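Side-chain contacts in importin subunit beta-1 (Saccharomyces cerevisiae, PDB 5OWU), which carries proteins into the nucleus as the importin beta subunit, working with importin alpha, which recognises the classical nuclear localization signal of the cargo: residues I122-L127 with C163-P168; N67-K72 with Q82-Q87; Y408-L413 with P448-P453; S395-D398 with Q404-Y407; Q785-P790 with I831-S836. All coordinates share one frame; numbering follows the deposited sequence.

Contact 1 (I122-L127 with C163-P168)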
# COMPACT_ATOMS: atom_id res chain seq x y z
N ILE A 122 12.66 25.95 -8.58
CA ILE A 122 12.44 27.39 -8.53
C ILE A 122 11.06 27.72 -9.09
O ILE A 122 10.31 28.50 -8.49
CB ILE A 122 13.56 28.14 -9.28
CG1 ILE A 122 14.90 27.93 -8.57
CG2 ILE A 122 13.24 29.63 -9.37
CD1 ILE A 122 16.10 28.28 -9.43
N ALA A 123 10.72 27.14 -10.23
CA ALA A 123 9.41 27.37 -10.84
C ALA A 123 8.29 26.98 -9.89
O ALA A 123 7.28 27.69 -9.79
CB ALA A 123 9.28 26.59 -12.15
N ASP A 124 8.43 25.85 -9.21
CA ASP A 124 7.42 25.43 -8.27
C ASP A 124 7.23 26.45 -7.17
O ASP A 124 6.14 26.57 -6.61
CB ASP A 124 7.77 24.07 -7.67
CG ASP A 124 7.43 22.91 -8.60
OD1 ASP A 124 6.71 23.14 -9.59
OD2 ASP A 124 7.89 21.78 -8.35
N ILE A 125 8.28 27.21 -6.84
CA ILE A 125 8.09 28.29 -5.88
C ILE A 125 7.45 29.52 -6.54
O ILE A 125 6.50 30.10 -6.00
CB ILE A 125 9.42 28.66 -5.21
CG1 ILE A 125 9.88 27.52 -4.31
CG2 ILE A 125 9.26 29.95 -4.38
CD1 ILE A 125 11.37 27.55 -4.01
N GLU A 126 7.96 29.94 -7.69
CA GLU A 126 7.64 31.26 -8.21
C GLU A 126 6.36 31.31 -9.04
O GLU A 126 5.60 32.28 -8.93
CB GLU A 126 8.81 31.79 -9.03
CG GLU A 126 10.09 32.02 -8.20
CD GLU A 126 11.01 33.05 -8.80
OE1 GLU A 126 10.81 33.43 -9.98
OE2 GLU A 126 11.95 33.49 -8.10
N LEU A 127 6.11 30.32 -9.89
CA LEU A 127 4.94 30.40 -10.77
C LEU A 127 3.65 30.56 -9.99
O LEU A 127 2.81 31.39 -10.40
CB LEU A 127 4.88 29.16 -11.68
CG LEU A 127 5.98 29.01 -12.73
CD1 LEU A 127 5.79 27.73 -13.52
CD2 LEU A 127 6.04 30.20 -13.66
N CYS A 163 5.95 19.50 -12.83
CA CYS A 163 4.65 18.96 -12.45
C CYS A 163 4.78 17.89 -11.37
O CYS A 163 4.00 17.87 -10.41
CB CYS A 163 3.96 18.41 -13.70
SG CYS A 163 3.63 19.72 -14.88
N GLU A 164 5.79 17.03 -11.49
CA GLU A 164 5.99 15.97 -10.49
C GLU A 164 6.34 16.55 -9.12
O GLU A 164 5.90 16.03 -8.09
CB GLU A 164 7.08 15.03 -10.99
CG GLU A 164 7.43 13.90 -10.04
CD GLU A 164 8.56 13.04 -10.57
OE1 GLU A 164 9.43 13.58 -11.29
OE2 GLU A 164 8.57 11.83 -10.27
N SER A 165 7.14 17.62 -9.09
CA SER A 165 7.62 18.17 -7.82
C SER A 165 6.55 18.95 -7.07
O SER A 165 6.59 19.03 -5.84
CB SER A 165 8.83 19.09 -8.06
OG SER A 165 10.03 18.35 -8.22
N ALA A 166 5.59 19.54 -7.79
CA ALA A 166 4.46 20.17 -7.13
C ALA A 166 3.60 19.12 -6.42
O ALA A 166 3.53 17.96 -6.84
CB ALA A 166 3.61 20.92 -8.15
N ASP A 167 2.95 19.54 -5.35
CA ASP A 167 2.12 18.62 -4.58
C ASP A 167 0.98 18.10 -5.45
O ASP A 167 0.34 18.88 -6.17
CB ASP A 167 1.56 19.32 -3.34
CG ASP A 167 0.58 18.45 -2.57
OD1 ASP A 167 1.03 17.63 -1.73
OD2 ASP A 167 -0.64 18.58 -2.79
N PRO A 168 0.68 16.79 -5.42
CA PRO A 168 -0.42 16.28 -6.25
C PRO A 168 -1.75 16.93 -5.93
O PRO A 168 -2.57 17.13 -6.83
CB PRO A 168 -0.43 14.78 -5.93
CG PRO A 168 0.15 14.70 -4.56
CD PRO A 168 1.21 15.75 -4.53
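Asp-124 and Ser-165 each place the first atom beyond CB anti to the carbonyl carbon and beside the backbone N (chi1 -80° and -81°). For Asp-124 this points the carboxylate out of its helix, toward the end of the helix that carries Ser-165. OD2 is the leading atom. It lies 3.3 Å from the backbone N of Ala-166, but the angle is poor and the pair is not a hydrogen bond. OD2 also runs into CB of Ser-165. That approach is too short in the model, so the exact position of the oxygen is doubtful. The hydroxyl stays further off, with OG of Ser-165 4.0 Å from OD2 of Asp-124. The other oxygen, OD1, passes the methyl of Ala-166, at 4.1 Å from CB. The two helices belong to consecutive HEAT repeats of the alpha solenoid. Helix 109-126 is part of HEAT 3, and helix 149-165 is part of HEAT 4. Ala-166 is where the chain leaves the second helix, and its CA comes within 6.1 Å of CA of Asp-124. Met-162, one turn back on helix 149-165, also touches Asp-124, and it packs against Ala-123 and Leu-127 as well. On the other segment, Ala-166 rests against Phe-211.

Contact 2 (N67-K72 with Q82-Q87)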
# COMPACT_ATOMS: atom_id res chain seq x y z
N ASN A 67 17.52 20.58 -3.42
CA ASN A 67 17.04 20.00 -2.18
C ASN A 67 16.91 21.02 -1.06
O ASN A 67 16.34 20.69 -0.02
CB ASN A 67 17.97 18.87 -1.74
CG ASN A 67 17.80 17.62 -2.59
OD1 ASN A 67 16.73 17.38 -3.15
ND2 ASN A 67 18.85 16.82 -2.68
N GLU A 68 17.41 22.24 -1.25
CA GLU A 68 17.09 23.33 -0.32
C GLU A 68 15.91 24.18 -0.79
O GLU A 68 15.61 25.21 -0.18
CB GLU A 68 18.31 24.23 -0.12
CG GLU A 68 19.50 23.53 0.52
CD GLU A 68 19.19 22.97 1.90
OE1 GLU A 68 18.42 23.61 2.63
OE2 GLU A 68 19.70 21.88 2.24
N LEU A 69 15.23 23.77 -1.86
CA LEU A 69 14.15 24.55 -2.44
C LEU A 69 12.82 23.81 -2.48
O LEU A 69 11.77 24.45 -2.41
CB LEU A 69 14.52 24.99 -3.87
CG LEU A 69 15.64 26.02 -3.98
CD1 LEU A 69 16.00 26.26 -5.44
CD2 LEU A 69 15.25 27.32 -3.31
N VAL A 70 12.84 22.48 -2.57
CA VAL A 70 11.62 21.68 -2.54
C VAL A 70 11.85 20.52 -1.58
O VAL A 70 12.98 20.10 -1.33
CB VAL A 70 11.21 21.16 -3.93
CG1 VAL A 70 10.74 22.31 -4.80
CG2 VAL A 70 12.38 20.42 -4.59
N SER A 71 10.75 20.01 -1.05
CA SER A 71 10.78 18.89 -0.11
C SER A 71 9.50 18.09 -0.28
O SER A 71 8.52 18.56 -0.86
CB SER A 71 10.91 19.38 1.34
OG SER A 71 10.83 18.30 2.25
N LYS A 72 9.52 16.86 0.22
CA LYS A 72 8.28 16.10 0.33
C LYS A 72 7.43 16.64 1.47
O LYS A 72 6.22 16.85 1.31
CB LYS A 72 8.59 14.61 0.53
CG LYS A 72 8.97 13.88 -0.75
CD LYS A 72 8.97 12.36 -0.56
CE LYS A 72 7.54 11.81 -0.44
NZ LYS A 72 7.53 10.34 -0.21
N GLN A 82 9.37 30.35 1.40
CA GLN A 82 9.52 31.67 2.00
C GLN A 82 10.99 32.09 2.09
O GLN A 82 11.30 33.28 1.94
CB GLN A 82 8.87 31.71 3.38
CG GLN A 82 9.03 33.06 4.07
CD GLN A 82 8.22 33.19 5.34
OE1 GLN A 82 7.20 32.52 5.51
NE2 GLN A 82 8.68 34.04 6.25
N ARG A 83 11.90 31.14 2.33
CA ARG A 83 13.32 31.49 2.36
C ARG A 83 13.80 31.95 0.99
O ARG A 83 14.55 32.93 0.89
CB ARG A 83 14.15 30.31 2.85
CG ARG A 83 15.65 30.60 2.80
CD ARG A 83 16.49 29.53 3.45
NE ARG A 83 16.33 28.24 2.79
CZ ARG A 83 17.05 27.16 3.11
NH1 ARG A 83 17.97 27.25 4.05
NH2 ARG A 83 16.86 26.01 2.48
N TRP A 84 13.42 31.25 -0.08
CA TRP A 84 13.76 31.72 -1.42
C TRP A 84 13.19 33.12 -1.66
O TRP A 84 13.89 34.01 -2.16
CB TRP A 84 13.22 30.75 -2.47
CG TRP A 84 13.36 31.26 -3.88
CD1 TRP A 84 12.40 31.87 -4.62
CD2 TRP A 84 14.54 31.21 -4.70
NE1 TRP A 84 12.90 32.19 -5.86
CE2 TRP A 84 14.21 31.80 -5.93
CE3 TRP A 84 15.83 30.71 -4.51
CZ2 TRP A 84 15.12 31.91 -6.98
CZ3 TRP A 84 16.74 30.82 -5.54
CH2 TRP A 84 16.38 31.42 -6.76
N ILE A 85 11.93 33.33 -1.29
CA ILE A 85 11.26 34.58 -1.61
C ILE A 85 11.90 35.75 -0.87
O ILE A 85 12.12 36.82 -1.46
CB ILE A 85 9.76 34.46 -1.32
CG1 ILE A 85 9.12 33.51 -2.35
CG2 ILE A 85 9.08 35.83 -1.34
CD1 ILE A 85 7.74 33.07 -2.01
N THR A 86 12.21 35.59 0.42
CA THR A 86 12.66 36.71 1.24
C THR A 86 14.17 36.81 1.40
O THR A 86 14.69 37.92 1.53
CB THR A 86 12.03 36.66 2.64
OG1 THR A 86 12.45 35.49 3.33
CG2 THR A 86 10.51 36.67 2.54
N GLN A 87 14.90 35.70 1.40
CA GLN A 87 16.33 35.73 1.72
C GLN A 87 17.25 35.76 0.50
O GLN A 87 18.42 36.11 0.65
CB GLN A 87 16.70 34.53 2.59
CG GLN A 87 15.89 34.46 3.88
CD GLN A 87 15.96 35.75 4.69
OE1 GLN A 87 17.04 36.19 5.07
NE2 GLN A 87 14.81 36.36 4.93
O HOH W 1 14.90 27.87 0.37
O HOH W 2 20.00 25.17 4.89
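The turn between helix 55-67 and helix 74-87, in the importin-beta N-terminal domain, is held to the second helix by Glu-68 with Arg-83 and by Leu-69 with Trp-84. Arg-83 NH2 makes two hydrogen bonds to one residue. One goes to Glu-68 O at 3.0 Å, on a lone pair in the carbonyl plane. The other is a salt bridge to Glu-68 OE1 at 2.9 Å, nearly straight at 163° and on the anti lone pair. Both acceptors lie close to the guanidinium plane, while the carboxylate is turned 67° from it. Water 1 joins Arg-83 NE to Glu-68 O, and water 2 joins NH1 to OE1. Phe-37 adds a cation-pi contact to the same guanidinium. A leucine in place of Arg-83 would remove both NH2 bonds and is likely to leave the Glu-68 carboxylate without its main charged mate. CG of Trp-84 stands anti to its backbone N (chi1 173°), which sends the indole toward Leu-69. The indole NE1 is hydrogen-bonded to Glu-126 on helix 109-126. At the benzene side of the ring, CE3 of Trp-84 packs 3.6 Å from methyl CD2 of Leu-69.

Contact 3 (Y408-L413 with P448-P453)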
# COMPACT_ATOMS: atom_id res chain seq x y z
N TYR A 408 -21.59 -24.19 -12.18
CA TYR A 408 -20.45 -24.51 -13.03
C TYR A 408 -19.28 -25.11 -12.27
O TYR A 408 -18.49 -25.86 -12.85
CB TYR A 408 -20.03 -23.27 -13.82
CG TYR A 408 -21.05 -22.98 -14.90
CD1 TYR A 408 -21.25 -23.87 -15.95
CD2 TYR A 408 -21.86 -21.85 -14.83
CE1 TYR A 408 -22.20 -23.63 -16.92
CE2 TYR A 408 -22.82 -21.61 -15.80
CZ TYR A 408 -22.98 -22.49 -16.84
OH TYR A 408 -23.93 -22.26 -17.81
N VAL A 409 -19.16 -24.84 -10.97
CA VAL A 409 -18.19 -25.57 -10.16
C VAL A 409 -18.59 -27.04 -10.09
O VAL A 409 -17.76 -27.93 -10.30
CB VAL A 409 -18.08 -24.95 -8.76
CG1 VAL A 409 -17.39 -25.91 -7.79
CG2 VAL A 409 -17.33 -23.63 -8.84
N HIS A 410 -19.86 -27.31 -9.80
CA HIS A 410 -20.32 -28.69 -9.81
C HIS A 410 -20.00 -29.36 -11.15
O HIS A 410 -19.52 -30.50 -11.18
CB HIS A 410 -21.82 -28.76 -9.53
CG HIS A 410 -22.33 -30.15 -9.34
ND1 HIS A 410 -22.69 -30.96 -10.39
CD2 HIS A 410 -22.53 -30.88 -8.22
CE1 HIS A 410 -23.09 -32.13 -9.93
NE2 HIS A 410 -23.01 -32.11 -8.61
N GLN A 411 -20.24 -28.66 -12.26
CA GLN A 411 -20.01 -29.27 -13.57
C GLN A 411 -18.53 -29.52 -13.82
O GLN A 411 -18.16 -30.56 -14.39
CB GLN A 411 -20.60 -28.38 -14.66
CG GLN A 411 -20.24 -28.77 -16.08
CD GLN A 411 -20.95 -27.91 -17.11
OE1 GLN A 411 -20.40 -26.93 -17.62
NE2 GLN A 411 -22.19 -28.28 -17.43
N ALA A 412 -17.66 -28.60 -13.41
CA ALA A 412 -16.26 -28.63 -13.82
C ALA A 412 -15.34 -29.30 -12.81
O ALA A 412 -14.18 -29.60 -13.15
CB ALA A 412 -15.76 -27.20 -14.06
N LEU A 413 -15.80 -29.55 -11.59
CA LEU A 413 -14.88 -30.01 -10.55
C LEU A 413 -14.23 -31.34 -10.90
O LEU A 413 -13.02 -31.48 -10.66
CB LEU A 413 -15.62 -30.08 -9.21
CG LEU A 413 -14.82 -30.07 -7.90
CD1 LEU A 413 -13.62 -29.14 -7.92
CD2 LEU A 413 -15.77 -29.68 -6.79
N PRO A 448 -20.17 -31.65 0.45
CA PRO A 448 -19.40 -32.40 1.47
C PRO A 448 -19.26 -33.89 1.18
O PRO A 448 -18.20 -34.46 1.47
CB PRO A 448 -20.21 -32.16 2.75
CG PRO A 448 -20.89 -30.87 2.52
CD PRO A 448 -21.23 -30.84 1.06
N GLN A 449 -20.29 -34.53 0.64
CA GLN A 449 -20.21 -35.97 0.37
C GLN A 449 -19.60 -36.26 -0.99
O GLN A 449 -18.77 -37.17 -1.12
CB GLN A 449 -21.60 -36.60 0.44
CG GLN A 449 -22.01 -37.06 1.84
CD GLN A 449 -22.44 -35.91 2.72
OE1 GLN A 449 -23.29 -35.10 2.35
NE2 GLN A 449 -21.85 -35.83 3.91
N GLN A 450 -19.97 -35.49 -2.02
CA GLN A 450 -19.62 -35.85 -3.38
C GLN A 450 -18.19 -35.45 -3.74
O GLN A 450 -17.45 -36.24 -4.33
CB GLN A 450 -20.61 -35.20 -4.36
CG GLN A 450 -20.27 -35.43 -5.81
CD GLN A 450 -21.46 -35.19 -6.73
OE1 GLN A 450 -22.48 -34.64 -6.31
NE2 GLN A 450 -21.33 -35.60 -7.99
N HIS A 451 -17.77 -34.23 -3.39
CA HIS A 451 -16.51 -33.71 -3.89
C HIS A 451 -15.51 -33.25 -2.83
O HIS A 451 -14.32 -33.21 -3.13
CB HIS A 451 -16.77 -32.54 -4.85
CG HIS A 451 -17.37 -32.96 -6.15
ND1 HIS A 451 -18.46 -32.33 -6.71
CD2 HIS A 451 -17.03 -33.96 -7.00
CE1 HIS A 451 -18.77 -32.92 -7.85
NE2 HIS A 451 -17.91 -33.91 -8.05
N LEU A 452 -15.95 -32.90 -1.63
CA LEU A 452 -14.99 -32.45 -0.63
C LEU A 452 -13.93 -33.50 -0.33
O LEU A 452 -12.74 -33.14 -0.23
CB LEU A 452 -15.73 -32.02 0.64
CG LEU A 452 -14.86 -31.36 1.72
CD1 LEU A 452 -14.16 -30.11 1.20
CD2 LEU A 452 -15.69 -31.01 2.96
N PRO A 453 -14.25 -34.80 -0.21
CA PRO A 453 -13.16 -35.77 -0.01
C PRO A 453 -12.16 -35.77 -1.15
O PRO A 453 -10.95 -35.90 -0.90
CB PRO A 453 -13.91 -37.11 0.12
CG PRO A 453 -15.31 -36.74 0.50
CD PRO A 453 -15.58 -35.43 -0.18
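His-451, at the N-cap position of helix 452-463 in HEAT 11, reaches across to His-410 and Leu-413 on helix 402-418 of HEAT 10, so the contact joins two consecutive repeats of the solenoid. Its side chain can be followed outward. CB meets methyl CD2 of Leu-413 at 3.6 Å. CG comes next, 3.7 Å from the same CD2 of Leu-413, and ND1 follows at 3.8 Å from it. One methyl thus tracks the imidazole from its root along one side. Leu-413 CG lies over that face, toward the rim, and the two side chains slide past each other in opposite directions. The opposite face is covered by CG of Gln-450, 3.5 Å above the ring centre. The ring is therefore held between a leucine and the aliphatic part of a glutamine. CG of His-451 is beside its backbone N (chi1 -71°), and this sends the tip toward helix 402-418. There CE1 stands 4.2 Å from the backbone O of His-410. CE1 also leads a T-shaped pair, with the edge of His-451 toward the face of His-410. The centroids of the His-410 and His-451 rings are 5.6 Å apart and the planes are 67° to each other. Gln-450 extends beyond CG to the edge of the His-410 ring, with its amide nearly perpendicular to it. His-410 NE2 gives Gln-450 OE1 a weak hydrogen bond of 3.5 Å.

Contact 4 (S395-D398 with Q404-Y407)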
# COMPACT_ATOMS: atom_id res chain seq x y z
N SER A 395 -10.20 -17.53 -12.45
CA SER A 395 -10.31 -16.08 -12.54
C SER A 395 -11.75 -15.58 -12.58
O SER A 395 -11.96 -14.37 -12.42
CB SER A 395 -9.58 -15.57 -13.77
OG SER A 395 -8.17 -15.65 -13.60
N ILE A 396 -12.75 -16.44 -12.81
CA ILE A 396 -14.14 -15.97 -12.75
C ILE A 396 -14.87 -16.42 -11.47
O ILE A 396 -16.09 -16.33 -11.41
CB ILE A 396 -14.94 -16.36 -14.01
CG1 ILE A 396 -15.01 -17.88 -14.18
CG2 ILE A 396 -14.33 -15.70 -15.24
CD1 ILE A 396 -16.09 -18.33 -15.16
N MET A 397 -14.15 -16.85 -10.43
CA MET A 397 -14.83 -17.32 -9.24
C MET A 397 -15.26 -16.20 -8.30
O MET A 397 -15.96 -16.45 -7.32
CB MET A 397 -13.94 -18.31 -8.48
CG MET A 397 -13.87 -19.67 -9.18
SD MET A 397 -15.48 -20.50 -9.23
CE MET A 397 -15.98 -20.19 -10.92
N ASP A 398 -14.89 -14.96 -8.60
CA ASP A 398 -15.28 -13.81 -7.80
C ASP A 398 -15.96 -12.84 -8.76
O ASP A 398 -15.32 -12.34 -9.69
CB ASP A 398 -14.06 -13.21 -7.11
CG ASP A 398 -14.39 -12.00 -6.27
OD1 ASP A 398 -15.58 -11.76 -5.99
OD2 ASP A 398 -13.44 -11.28 -5.89
N GLN A 404 -24.97 -19.36 -10.42
CA GLN A 404 -24.13 -19.67 -11.58
C GLN A 404 -22.83 -20.35 -11.16
O GLN A 404 -22.46 -21.41 -11.69
CB GLN A 404 -23.82 -18.39 -12.36
CG GLN A 404 -25.06 -17.62 -12.84
CD GLN A 404 -25.74 -18.28 -14.04
OE1 GLN A 404 -25.10 -18.99 -14.82
NE2 GLN A 404 -27.04 -18.05 -14.18
N ARG A 405 -22.12 -19.75 -10.21
CA ARG A 405 -20.85 -20.32 -9.76
C ARG A 405 -21.05 -21.74 -9.27
O ARG A 405 -20.33 -22.66 -9.67
CB ARG A 405 -20.23 -19.44 -8.68
CG ARG A 405 -19.44 -18.26 -9.22
CD ARG A 405 -18.92 -17.36 -8.09
NE ARG A 405 -20.00 -16.90 -7.23
CZ ARG A 405 -19.83 -16.24 -6.10
NH1 ARG A 405 -18.61 -15.97 -5.66
NH2 ARG A 405 -20.88 -15.86 -5.39
N THR A 406 -22.03 -21.95 -8.39
CA THR A 406 -22.27 -23.29 -7.85
C THR A 406 -22.55 -24.29 -8.96
O THR A 406 -22.04 -25.42 -8.94
CB THR A 406 -23.43 -23.24 -6.86
OG1 THR A 406 -23.11 -22.35 -5.79
CG2 THR A 406 -23.73 -24.63 -6.29
N TYR A 407 -23.36 -23.89 -9.94
CA TYR A 407 -23.68 -24.78 -11.05
C TYR A 407 -22.41 -25.17 -11.81
O TYR A 407 -22.16 -26.36 -12.04
CB TYR A 407 -24.69 -24.13 -11.99
CG TYR A 407 -25.05 -25.02 -13.15
CD1 TYR A 407 -26.00 -26.03 -13.01
CD2 TYR A 407 -24.41 -24.89 -14.38
CE1 TYR A 407 -26.33 -26.87 -14.06
CE2 TYR A 407 -24.73 -25.73 -15.44
CZ TYR A 407 -25.68 -26.71 -15.28
OH TYR A 407 -26.00 -27.55 -16.34
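Arg-405 reaches from helix 402-418 to the turn at Met-397, and its polar bond leads the contact. NH1 of Arg-405 donates to the backbone O of Met-397 at 3.2 Å, almost straight at 168°. The oxygen sits at the edge of the guanidinium, close to its plane. NH1 is tilted 25° from the carbonyl plane. With CG beside the backbone N and chi2 extended, CD of Arg-405 comes 3.2 Å from Met-397 O; the bend at chi3 (-56°) then lets NH1 reach it. NE of the same group is hydrogen-bonded to the backbone O of Asp-401, so two carbonyls fix its rotation. An alanine at Arg-405 would lack the guanidinium and would probably leave the carbonyls of Met-397 and Asp-401 without these donors. The apolar part is loose: methyl CE of Met-397 lies 4.3 Å from CG of Arg-405. Charge adds a looser term. OD1 of Asp-398 is 5.2 Å from NH1 of Arg-405, too far for a salt bridge, though the opposite charges may attract. The contact spans the turn from helix 383-395 of HEAT 9 to helix 402-418 of HEAT 10. Ser-441 of helix 425-442 touches both Asp-398 and Arg-405.

Contact 5 (Q785-P790 with I831-S836)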
# COMPACT_ATOMS: atom_id res chain seq x y z
N GLN A 785 -12.76 13.70 14.47
CA GLN A 785 -11.86 13.23 13.42
C GLN A 785 -12.28 11.84 12.93
O GLN A 785 -12.23 11.56 11.73
CB GLN A 785 -10.42 13.20 13.91
CG GLN A 785 -9.88 14.55 14.32
CD GLN A 785 -8.40 14.51 14.57
OE1 GLN A 785 -7.63 14.02 13.75
NE2 GLN A 785 -7.98 15.00 15.73
N VAL A 786 -12.68 10.96 13.85
CA VAL A 786 -13.13 9.63 13.44
C VAL A 786 -14.34 9.74 12.52
O VAL A 786 -14.42 9.10 11.47
CB VAL A 786 -13.43 8.75 14.66
CG1 VAL A 786 -14.15 7.45 14.25
CG2 VAL A 786 -12.15 8.42 15.41
N ALA A 787 -15.31 10.57 12.92
CA ALA A 787 -16.55 10.69 12.16
C ALA A 787 -16.34 11.33 10.80
O ALA A 787 -17.19 11.16 9.92
CB ALA A 787 -17.58 11.49 12.96
N GLU A 788 -15.24 12.06 10.60
CA GLU A 788 -15.01 12.74 9.33
C GLU A 788 -14.29 11.88 8.29
O GLU A 788 -14.59 11.97 7.10
CB GLU A 788 -14.20 14.02 9.55
CG GLU A 788 -15.04 15.24 9.86
CD GLU A 788 -14.21 16.43 10.28
OE1 GLU A 788 -13.90 17.28 9.42
OE2 GLU A 788 -13.84 16.51 11.48
N ASP A 789 -13.33 11.05 8.71
CA ASP A 789 -12.47 10.34 7.76
C ASP A 789 -12.98 8.92 7.57
O ASP A 789 -13.00 8.16 8.55
CB ASP A 789 -11.03 10.33 8.23
CG ASP A 789 -10.08 9.72 7.21
OD1 ASP A 789 -10.51 8.85 6.42
OD2 ASP A 789 -8.89 10.11 7.19
N PRO A 790 -13.37 8.51 6.35
CA PRO A 790 -13.84 7.13 6.16
C PRO A 790 -12.82 6.07 6.51
O PRO A 790 -13.20 4.96 6.92
CB PRO A 790 -14.20 7.09 4.66
CG PRO A 790 -14.38 8.51 4.27
CD PRO A 790 -13.43 9.29 5.11
N ILE A 831 -23.72 8.80 15.61
CA ILE A 831 -24.39 7.73 16.33
C ILE A 831 -25.37 7.01 15.41
O ILE A 831 -25.45 5.78 15.40
CB ILE A 831 -25.09 8.28 17.58
CG1 ILE A 831 -24.04 8.80 18.58
CG2 ILE A 831 -25.97 7.21 18.23
CD1 ILE A 831 -24.62 9.51 19.79
N LYS A 832 -26.12 7.77 14.61
CA LYS A 832 -27.15 7.16 13.78
C LYS A 832 -26.55 6.37 12.62
O LYS A 832 -27.02 5.28 12.30
CB LYS A 832 -28.11 8.25 13.27
CG LYS A 832 -29.11 8.67 14.34
CD LYS A 832 -29.34 10.18 14.41
CE LYS A 832 -30.51 10.61 13.55
NZ LYS A 832 -30.93 12.01 13.86
N ARG A 833 -25.50 6.90 11.98
CA ARG A 833 -24.82 6.15 10.93
C ARG A 833 -24.24 4.86 11.47
O ARG A 833 -24.29 3.82 10.81
CB ARG A 833 -23.72 7.00 10.29
CG ARG A 833 -24.19 8.28 9.62
CD ARG A 833 -23.22 8.75 8.55
NE ARG A 833 -21.82 8.62 8.96
CZ ARG A 833 -21.11 9.57 9.57
NH1 ARG A 833 -21.66 10.74 9.88
NH2 ARG A 833 -19.84 9.34 9.90
N THR A 834 -23.66 4.91 12.68
CA THR A 834 -23.08 3.70 13.26
C THR A 834 -24.16 2.71 13.68
O THR A 834 -23.96 1.50 13.59
CB THR A 834 -22.21 4.07 14.46
OG1 THR A 834 -21.19 5.00 14.05
CG2 THR A 834 -21.54 2.84 15.04
N ARG A 835 -25.31 3.21 14.12
CA ARG A 835 -26.40 2.35 14.56
C ARG A 835 -27.14 1.72 13.38
O ARG A 835 -27.70 0.63 13.53
CB ARG A 835 -27.37 3.17 15.42
CG ARG A 835 -28.67 2.48 15.80
CD ARG A 835 -28.43 1.23 16.63
NE ARG A 835 -29.69 0.60 17.02
CZ ARG A 835 -29.80 -0.61 17.55
NH1 ARG A 835 -28.72 -1.35 17.76
NH2 ARG A 835 -31.00 -1.09 17.86
N SER A 836 -27.12 2.36 12.22
CA SER A 836 -27.91 1.93 11.07
C SER A 836 -27.10 1.21 10.00
O SER A 836 -27.61 0.27 9.39
CB SER A 836 -28.62 3.13 10.44
OG SER A 836 -27.68 4.01 9.84
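The guanidinium of Arg-833 is the flat group here, and the carbonyl oxygen of Ala-787 approaches it obliquely. Tyr-793 supplies an aromatic ring for a cation-pi contact with the same group. One nitrogen does the polar work. NH2 of Arg-833 donates to Ala-787 O at 3.2 Å, in a hydrogen bond that is weak because its angle is only 135°. The methyl of Ala-787 is more remote, with CB 4.4 Å from NH2 of Arg-833. Two bends bring the guanidinium to this place. The chain turns at chi3 (-42°), and chi4 (-91°) then swings the flat end strongly out of line with the chain before it. The backbones stay well apart, with CA of Ala-787 9.4 Å from CA of Ile-831, their nearest approach. The arginine alone bridges the gap between these segments, and the contact is a surface one of small area. Ala-787 is in the last turn of helix 776-788. A positive group is probably welcome there, since carbonyl oxygens gather at a helix end. Just beyond, OD1 of Asp-789 caps the backbone N of Gln-791 at the start of the next short helix. Trp-826 and Tyr-830, earlier on helix 825-836, also pack on Ala-787. Tyr-830 touches Val-786 as well. Such side-by-side packing of helices from successive repeats, here HEAT 18 and HEAT 19, is typical of the HEAT-repeat solenoid.

How the contacts relate
From the N terminus, contact 2 comes first and closes the short turn between helices 55-67 and 74-87. Contact 1 follows and joins HEAT 3 to HEAT 4. These two touch, because Ile-122 and Ile-125 pack on Leu-69 and Trp-84. Far along the chain, contact 4 closes the turn from HEAT 9 into HEAT 10, and contact 3 ties HEAT 10 to HEAT 11. They share helix 402-418, and Val-409 packs on Met-397. Contact 5 closes a longer loop between HEAT 18 and HEAT 19. All five are in series; none nests or crosses. Contacts 1 and 2 lie on the opposite side of the chain's centre from contacts 3 and 4.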